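Local coordinates for protein sorbitol dehydrogenase (Gluconobacter oxydans, PDB 5ITG) that probably oxidises D-sorbitol to L-sorbose, passing hydride from the alcohol carbon to a nicotinamide cofactor of the NADP type, at residues A109-V114 with P158-T163; L327-N332 with L399-F404; K472-R475 with A481-P484. All blocks are in the same frame, centred on the assembly; numbering follows the deposited sequence.

Contact 1 of 3, residues A109-V114 with P158-T163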
loop_
_atom_site.group_PDB
_atom_site.type_symbol
_atom_site.label_atom_id
_atom_site.label_comp_id
_atom_site.label_asym_id
_atom_site.label_seq_id
_atom_site.Cartn_x
_atom_site.Cartn_y
_atom_site.Cartn_z
ATOM N N ALA A 109 -13.832 8.475 23.077
ATOM C CA ALA A 109 -13.823 8.373 24.534
ATOM C C ALA A 109 -13.476 9.697 25.211
ATOM O O ALA A 109 -14.014 10.014 26.272
ATOM C CB ALA A 109 -12.850 7.290 24.978
ATOM N N ASP A 110 -12.574 10.466 24.606
ATOM C CA ASP A 110 -12.186 11.763 25.159
ATOM C C ASP A 110 -11.461 12.610 24.116
ATOM O O ASP A 110 -10.240 12.554 23.987
ATOM C CB ASP A 110 -11.294 11.581 26.396
ATOM C CG ASP A 110 -10.906 12.908 27.040
ATOM O OD1 ASP A 110 -11.462 13.952 26.640
ATOM O OD2 ASP A 110 -10.049 12.909 27.952
ATOM N N PRO A 111 -12.218 13.405 23.348
ATOM C CA PRO A 111 -11.621 14.258 22.316
ATOM C C PRO A 111 -10.489 15.148 22.822
ATOM O O PRO A 111 -9.496 15.337 22.123
ATOM C CB PRO A 111 -12.817 15.054 21.801
ATOM C CG PRO A 111 -13.933 14.047 21.910
ATOM C CD PRO A 111 -13.690 13.461 23.287
ATOM N N GLU A 112 -10.627 15.689 24.032
ATOM C CA GLU A 112 -9.584 16.558 24.584
ATOM C C GLU A 112 -8.263 15.815 24.762
ATOM O O GLU A 112 -7.195 16.389 24.547
ATOM C CB GLU A 112 -10.001 17.152 25.936
ATOM C CG GLU A 112 -8.996 18.188 26.459
ATOM C CD GLU A 112 -9.213 18.581 27.918
ATOM O OE1 GLU A 112 -9.000 17.730 28.812
ATOM O OE2 GLU A 112 -9.594 19.746 28.170
ATOM N N ALA A 113 -8.345 14.545 25.155
ATOM C CA ALA A 113 -7.160 13.714 25.364
ATOM C C ALA A 113 -6.315 13.610 24.093
ATOM O O ALA A 113 -5.082 13.614 24.151
ATOM C CB ALA A 113 -7.577 12.324 25.818
ATOM N N VAL A 114 -6.987 13.504 22.951
ATOM C CA VAL A 114 -6.299 13.407 21.671
ATOM C C VAL A 114 -5.661 14.745 21.330
ATOM O O VAL A 114 -4.516 14.801 20.880
ATOM C CB VAL A 114 -7.273 13.018 20.532
ATOM C CG1 VAL A 114 -6.567 13.131 19.181
ATOM C CG2 VAL A 114 -7.771 11.601 20.740
ATOM N N PRO A 158 -15.765 22.962 15.876
ATOM C CA PRO A 158 -14.358 22.625 15.629
ATOM C C PRO A 158 -13.506 22.402 16.874
ATOM O O PRO A 158 -12.451 21.766 16.800
ATOM C CB PRO A 158 -13.864 23.806 14.791
ATOM C CG PRO A 158 -14.688 24.948 15.318
ATOM C CD PRO A 158 -16.065 24.323 15.394
ATOM N N GLU A 159 -13.958 22.916 18.016
ATOM C CA GLU A 159 -13.197 22.755 19.247
ATOM C C GLU A 159 -13.354 21.365 19.854
ATOM O O GLU A 159 -12.651 21.015 20.797
ATOM C CB GLU A 159 -13.589 23.827 20.277
ATOM C CG GLU A 159 -14.914 23.620 21.010
ATOM C CD GLU A 159 -16.141 23.885 20.154
ATOM O OE1 GLU A 159 -16.047 24.673 19.189
ATOM O OE2 GLU A 159 -17.213 23.320 20.468
ATOM N N LYS A 160 -14.280 20.583 19.311
ATOM C CA LYS A 160 -14.524 19.218 19.780
ATOM C C LYS A 160 -14.912 18.401 18.545
ATOM O O LYS A 160 -16.055 17.962 18.401
ATOM C CB LYS A 160 -15.661 19.201 20.811
ATOM C CG LYS A 160 -15.742 17.925 21.640
ATOM C CD LYS A 160 -16.854 18.020 22.687
ATOM C CE LYS A 160 -16.838 16.830 23.644
ATOM N NZ LYS A 160 -17.936 16.909 24.661
ATOM N N PRO A 161 -13.948 18.195 17.629
ATOM C CA PRO A 161 -14.103 17.454 16.374
ATOM C C PRO A 161 -14.110 15.937 16.538
ATOM O O PRO A 161 -13.719 15.417 17.585
ATOM C CB PRO A 161 -12.899 17.921 15.575
ATOM C CG PRO A 161 -11.842 17.937 16.629
ATOM C CD PRO A 161 -12.543 18.618 17.802
ATOM N N SER A 162 -14.553 15.237 15.494
ATOM C CA SER A 162 -14.580 13.777 15.504
ATOM C C SER A 162 -13.832 13.213 14.291
ATOM O O SER A 162 -13.503 12.029 14.258
ATOM C CB SER A 162 -16.019 13.254 15.485
ATOM O OG SER A 162 -16.629 13.506 14.233
ATOM N N THR A 163 -13.570 14.050 13.290
ATOM C CA THR A 163 -12.863 13.581 12.097
ATOM C C THR A 163 -11.375 13.891 12.192
ATOM O O THR A 163 -10.965 14.806 12.910
ATOM C CB THR A 163 -13.410 14.227 10.800
ATOM O OG1 THR A 163 -13.010 15.601 10.738
ATOM C CG2 THR A 163 -14.930 14.139 10.755
#
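The pyrrolidine ring of Pro111 meets Lys160 and Pro161 at its CB corner, and the two partners come from opposite sides of the plane through its N, CA and CD. On one side CB is 4.1 Å from Lys160 CG; on the other it is 4.3 Å from Pro161 O. Neither partner stands over the ring centre, so the ring is flanked at one corner and no face is stacked. Lys160 adds to the hold by running beside the CB-CG bond: Pro111 CG is 4.3 Å from Lys160 CG and 4.4 Å from Lys160 CE. That path follows from CG lying anti to the backbone N (chi1 -164°) with every later torsion extended, which carries the methylenes along the ring and takes NZ beyond it. The contact is thus van der Waals in character, and its 101 Å² of buried surface comes mostly from these two residues. The other flat group near Pro111, the carboxylate of Asp110, serves its own segment: as N-cap of helix 111-119, its OD1 receives a weak bond from Glu112 N at 3.2 Å, bent to 123° at the hydrogen. At the far end of the loop Thr163 is the N-cap of helix 164-177, its OG1 bonding to Gly166 N and also to Asp154. Tyr167 of helix 164-177 touches Pro111, Val114 and Pro161, joining both sides of the contact. Within the Rossmann domain, helix 111-119 connects strands 93-106 and 125-128 of the main sheet, and its first turn packs here against the loop that runs from helix 149-156 into helix 164-177.

Contact 2 of 3, residues L327-N332 with L399-F404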
loop_
_atom_site.group_PDB
_atom_site.type_symbol
_atom_site.label_atom_id
_atom_site.label_comp_id
_atom_site.label_asym_id
_atom_site.label_seq_id
_atom_site.Cartn_x
_atom_site.Cartn_y
_atom_site.Cartn_z
ATOM N N LEU A 327 7.364 -17.893 -15.526
ATOM C CA LEU A 327 8.447 -17.202 -14.832
ATOM C C LEU A 327 9.431 -16.623 -15.844
ATOM O O LEU A 327 9.857 -15.471 -15.731
ATOM C CB LEU A 327 9.196 -18.167 -13.905
ATOM C CG LEU A 327 10.503 -17.618 -13.317
ATOM C CD1 LEU A 327 10.192 -16.452 -12.394
ATOM C CD2 LEU A 327 11.231 -18.717 -12.545
ATOM N N GLY A 328 9.810 -17.433 -16.824
ATOM C CA GLY A 328 10.739 -16.962 -17.837
ATOM C C GLY A 328 10.176 -15.783 -18.615
ATOM O O GLY A 328 10.898 -14.827 -18.927
ATOM N N ASN A 329 8.882 -15.844 -18.923
ATOM C CA ASN A 329 8.213 -14.783 -19.675
ATOM C C ASN A 329 8.193 -13.495 -18.854
ATOM O O ASN A 329 8.386 -12.410 -19.392
ATOM C CB ASN A 329 6.780 -15.213 -20.015
ATOM C CG ASN A 329 6.196 -14.459 -21.205
ATOM O OD1 ASN A 329 5.067 -14.724 -21.614
ATOM N ND2 ASN A 329 6.954 -13.539 -21.770
ATOM N N LEU A 330 7.944 -13.624 -17.550
ATOM C CA LEU A 330 7.921 -12.466 -16.652
ATOM C C LEU A 330 9.299 -11.803 -16.625
ATOM O O LEU A 330 9.410 -10.577 -16.720
ATOM C CB LEU A 330 7.532 -12.889 -15.226
ATOM C CG LEU A 330 7.672 -11.829 -14.122
ATOM C CD1 LEU A 330 6.822 -10.614 -14.476
ATOM C CD2 LEU A 330 7.236 -12.412 -12.767
ATOM N N LYS A 331 10.348 -12.615 -16.493
ATOM C CA LYS A 331 11.710 -12.083 -16.460
ATOM C C LYS A 331 12.072 -11.407 -17.775
ATOM O O LYS A 331 12.732 -10.362 -17.789
ATOM C CB LYS A 331 12.727 -13.196 -16.183
ATOM C CG LYS A 331 12.692 -13.777 -14.781
ATOM C CD LYS A 331 13.679 -14.927 -14.699
ATOM C CE LYS A 331 13.673 -15.583 -13.335
ATOM N NZ LYS A 331 14.644 -16.712 -13.303
ATOM N N ASN A 332 11.647 -12.000 -18.881
ATOM C CA ASN A 332 11.947 -11.434 -20.196
ATOM C C ASN A 332 11.233 -10.099 -20.401
ATOM O O ASN A 332 11.789 -9.180 -21.005
ATOM C CB ASN A 332 11.562 -12.416 -21.314
ATOM C CG ASN A 332 12.412 -13.682 -21.293
ATOM O OD1 ASN A 332 13.513 -13.698 -20.729
ATOM N ND2 ASN A 332 11.916 -14.742 -21.926
ATOM N N LEU A 399 7.657 -5.748 -29.935
ATOM C CA LEU A 399 6.342 -5.754 -29.300
ATOM C C LEU A 399 5.842 -7.143 -28.910
ATOM O O LEU A 399 4.775 -7.278 -28.303
ATOM C CB LEU A 399 5.330 -5.097 -30.244
ATOM C CG LEU A 399 5.640 -3.645 -30.631
ATOM C CD1 LEU A 399 4.713 -3.169 -31.734
ATOM C CD2 LEU A 399 5.506 -2.774 -29.404
ATOM N N SER A 400 6.619 -8.165 -29.246
ATOM C CA SER A 400 6.257 -9.552 -28.967
ATOM C C SER A 400 5.703 -9.854 -27.583
ATOM O O SER A 400 4.592 -10.363 -27.467
ATOM C CB SER A 400 7.458 -10.467 -29.230
ATOM O OG SER A 400 7.813 -10.430 -30.600
ATOM N N ARG A 401 6.468 -9.553 -26.534
ATOM C CA ARG A 401 6.026 -9.834 -25.167
ATOM C C ARG A 401 4.901 -8.913 -24.715
ATOM O O ARG A 401 4.029 -9.317 -23.943
ATOM C CB ARG A 401 7.204 -9.733 -24.196
ATOM C CG ARG A 401 8.273 -10.807 -24.412
ATOM C CD ARG A 401 9.578 -10.406 -23.742
ATOM N NE ARG A 401 10.079 -9.147 -24.291
ATOM C CZ ARG A 401 10.750 -9.034 -25.433
ATOM N NH1 ARG A 401 11.021 -10.111 -26.159
ATOM N NH2 ARG A 401 11.132 -7.840 -25.866
ATOM N N ILE A 402 4.926 -7.675 -25.192
ATOM C CA ILE A 402 3.892 -6.713 -24.851
ATOM C C ILE A 402 2.569 -7.208 -25.440
ATOM O O ILE A 402 1.518 -7.160 -24.781
ATOM C CB ILE A 402 4.261 -5.307 -25.404
ATOM C CG1 ILE A 402 5.392 -4.719 -24.549
ATOM C CG2 ILE A 402 3.038 -4.378 -25.395
ATOM C CD1 ILE A 402 6.036 -3.481 -25.126
ATOM N N ALA A 403 2.627 -7.709 -26.669
ATOM C CA ALA A 403 1.427 -8.217 -27.331
ATOM C C ALA A 403 0.924 -9.478 -26.639
ATOM O O ALA A 403 -0.283 -9.721 -26.570
ATOM C CB ALA A 403 1.717 -8.499 -28.799
ATOM N N PHE A 404 1.853 -10.280 -26.129
ATOM C CA PHE A 404 1.494 -11.507 -25.427
ATOM C C PHE A 404 0.701 -11.175 -24.162
ATOM O O PHE A 404 -0.279 -11.847 -23.831
ATOM C CB PHE A 404 2.749 -12.301 -25.044
ATOM C CG PHE A 404 2.463 -13.475 -24.151
ATOM C CD1 PHE A 404 1.882 -14.630 -24.665
ATOM C CD2 PHE A 404 2.689 -13.390 -22.780
ATOM C CE1 PHE A 404 1.521 -15.686 -23.824
ATOM C CE2 PHE A 404 2.332 -14.435 -21.930
ATOM C CZ PHE A 404 1.744 -15.586 -22.456
#
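Arg401 crosses toward Asn329 and Asn332 from a CB directed at helix 327-332, and its contacts change atom by atom. CG, placed anti to the carbonyl carbon (chi1 -66°), comes 4.0 Å from Asn329 ND2. The next carbon, CD, rests against Asn332, 3.7 Å from its CB and equally near its carbonyl oxygen. The chain then bends at chi3, and NE lies 3.7 Å from Asn332 O, too far for a hydrogen bond; NE instead forms a salt bridge with Asp337, further along the same helix as Asn332, while NH1 pairs with Asp398. The two carboxylates probably offset the guanidinium charge and fix its rotation, turned 84° from the Asn329 amide.

Asn329 and Asn332 stand one helical turn apart, as do Arg401 and Phe404, so one face of each helix supplies the contact. The short axes approach to 10.8 Å with a signed crossing angle of -123°, between perpendicular and antiparallel. This is helix-on-helix packing within the mannitol dehydrogenase C-terminal domain, where the 66 residues linking the segments contain no strand.

One turn on from the arginine, the Asn329 amide meets the Phe404 ring at an oblique setting, with Asn329 CG 3.9 Å from Phe404 CE2. Asn329 OD1 is modelled too close to that ring and has no polar partner, so its exact placement is doubtful. Val479 and Ile483, from the C-terminal tail, touch the same ring, and Ile483 also reaches Asn329. Exchanging the ring of Phe404 for the methyl of an alanine would probably open a gap where Val479, Ile483 and the Asn329 amide now meet the ring.

Contact 3 of 3, residues K472-R475 with A481-P484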
loop_
_atom_site.group_PDB
_atom_site.type_symbol
_atom_site.label_atom_id
_atom_site.label_comp_id
_atom_site.label_asym_id
_atom_site.label_seq_id
_atom_site.Cartn_x
_atom_site.Cartn_y
_atom_site.Cartn_z
ATOM N N LYS A 472 -4.918 -16.060 -31.415
ATOM C CA LYS A 472 -5.241 -17.226 -32.230
ATOM C C LYS A 472 -4.456 -18.445 -31.765
ATOM O O LYS A 472 -5.012 -19.534 -31.625
ATOM C CB LYS A 472 -4.954 -16.929 -33.704
ATOM C CG LYS A 472 -6.044 -16.104 -34.381
ATOM C CD LYS A 472 -5.598 -15.618 -35.751
ATOM C CE LYS A 472 -6.781 -15.245 -36.637
ATOM N NZ LYS A 472 -7.650 -14.185 -36.057
ATOM N N ILE A 473 -3.166 -18.257 -31.512
ATOM C CA ILE A 473 -2.319 -19.348 -31.048
ATOM C C ILE A 473 -2.766 -19.816 -29.663
ATOM O O ILE A 473 -2.865 -21.015 -29.409
ATOM C CB ILE A 473 -0.847 -18.908 -30.984
ATOM C CG1 ILE A 473 -0.342 -18.608 -32.399
ATOM C CG2 ILE A 473 -0.005 -19.991 -30.304
ATOM C CD1 ILE A 473 1.063 -18.052 -32.454
ATOM N N ILE A 474 -3.042 -18.863 -28.776
ATOM C CA ILE A 474 -3.482 -19.178 -27.422
ATOM C C ILE A 474 -4.761 -20.004 -27.415
ATOM O O ILE A 474 -4.897 -20.943 -26.636
ATOM C CB ILE A 474 -3.770 -17.902 -26.591
ATOM C CG1 ILE A 474 -2.467 -17.163 -26.280
ATOM C CG2 ILE A 474 -4.494 -18.277 -25.306
ATOM C CD1 ILE A 474 -2.667 -15.888 -25.495
ATOM N N ARG A 475 -5.710 -19.647 -28.270
ATOM C CA ARG A 475 -6.966 -20.378 -28.283
ATOM C C ARG A 475 -6.845 -21.783 -28.863
ATOM O O ARG A 475 -7.515 -22.703 -28.404
ATOM C CB ARG A 475 -8.042 -19.605 -29.045
ATOM C CG ARG A 475 -9.437 -20.166 -28.797
ATOM C CD ARG A 475 -10.502 -19.231 -29.275
ATOM N NE ARG A 475 -10.378 -17.909 -28.673
ATOM C CZ ARG A 475 -11.195 -16.902 -28.952
ATOM N NH1 ARG A 475 -12.189 -17.083 -29.811
ATOM N NH2 ARG A 475 -11.008 -15.715 -28.400
ATOM N N ALA A 481 2.072 -21.904 -25.683
ATOM C CA ALA A 481 2.479 -21.982 -27.079
ATOM C C ALA A 481 2.663 -20.591 -27.695
ATOM O O ALA A 481 3.356 -20.437 -28.698
ATOM C CB ALA A 481 1.443 -22.768 -27.876
ATOM N N ALA A 482 2.057 -19.577 -27.084
ATOM C CA ALA A 482 2.137 -18.216 -27.603
ATOM C C ALA A 482 3.233 -17.348 -26.979
ATOM O O ALA A 482 3.439 -16.210 -27.400
ATOM C CB ALA A 482 0.775 -17.528 -27.445
ATOM N N ILE A 483 3.932 -17.886 -25.987
ATOM C CA ILE A 483 5.000 -17.155 -25.315
ATOM C C ILE A 483 6.187 -16.911 -26.247
ATOM O O ILE A 483 6.744 -17.855 -26.808
ATOM C CB ILE A 483 5.515 -17.928 -24.079
ATOM C CG1 ILE A 483 4.420 -18.001 -23.016
ATOM C CG2 ILE A 483 6.800 -17.265 -23.542
ATOM C CD1 ILE A 483 4.806 -18.799 -21.783
ATOM N N PRO A 484 6.587 -15.639 -26.418
ATOM C CA PRO A 484 7.711 -15.246 -27.275
ATOM C C PRO A 484 9.028 -15.904 -26.846
ATOM O O PRO A 484 9.757 -16.406 -27.731
ATOM C CB PRO A 484 7.753 -13.722 -27.118
ATOM C CG PRO A 484 6.321 -13.364 -26.863
ATOM C CD PRO A 484 5.908 -14.445 -25.875
ATOM O OXT PRO A 484 9.324 -15.899 -25.631
#
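Ala482 presses its methyl group against Ile474, and here the packing is tight: Ala482 CB lies 3.5 Å from Ile474 CG1, closer than carbon atoms usually approach. The backbones are correspondingly near, with the CA atoms of Ile474 and Ala482 5.7 Å apart, a spacing that suits a side chain as small as alanine. Ile474 offers CG1 to this methyl because that branch stands anti to the carbonyl carbon (chi1 -70°). Both residues are buried, and Ile474 also touches Glu411 of helix 400-412.

The neighbouring Ile473 forms the looser side. Its CG2 branch reaches both alanines at ordinary van der Waals separation, 3.9 Å from Ala482 CB and 4.0 Å from Ala481 CB. The same methyl lies against the connecting backbone, 3.8 Å from Ala481 O. Ala482 CB therefore sits between two successive isoleucines of the helix, whereas Ala481, within the two segments, touches Ile473 and is exposed to solvent. The side chains that meet across the segments are all apolar, and together the two segments bury 150 Å².

Away from the tail, Arg475 of the same helix forms a salt bridge through NH2 with Glu411. Past Ala482, Ile483 and Pro484 turn to Phe404 of helix 400-412, and Ile483 continues to Glu325 and Asn329 of helix 324-338. The arrangement is that of a C-terminal tail folded back over the last turns of the final helix, 461-477, its short apolar side chains lying against that helix before the chain ends at the Pro484 carboxylate.

In the fold
From the N terminus, contact 1 comes first: a loop of 43 residues, holding strand 125-128 and helix 149-156, closes within the Rossmann domain. Contact 2 follows in the C-terminal domain, bringing helices 324-338 and 400-412 together across 66 residues. Contact 3 closes last, after five intervening residues, where the tail returns to helix 461-477. The three are in series, neither nested nor crossed. Contact 1 lies on the opposite side of the chain's centre, its centre 54 Å from that of contact 2. Contacts 2 and 3 touch: the tail, packed on helix 461-477, also reaches helix 400-412 through Phe404 CZ, 3.6 Å from Ile483 CG1, and helix 324-338 through Asn329.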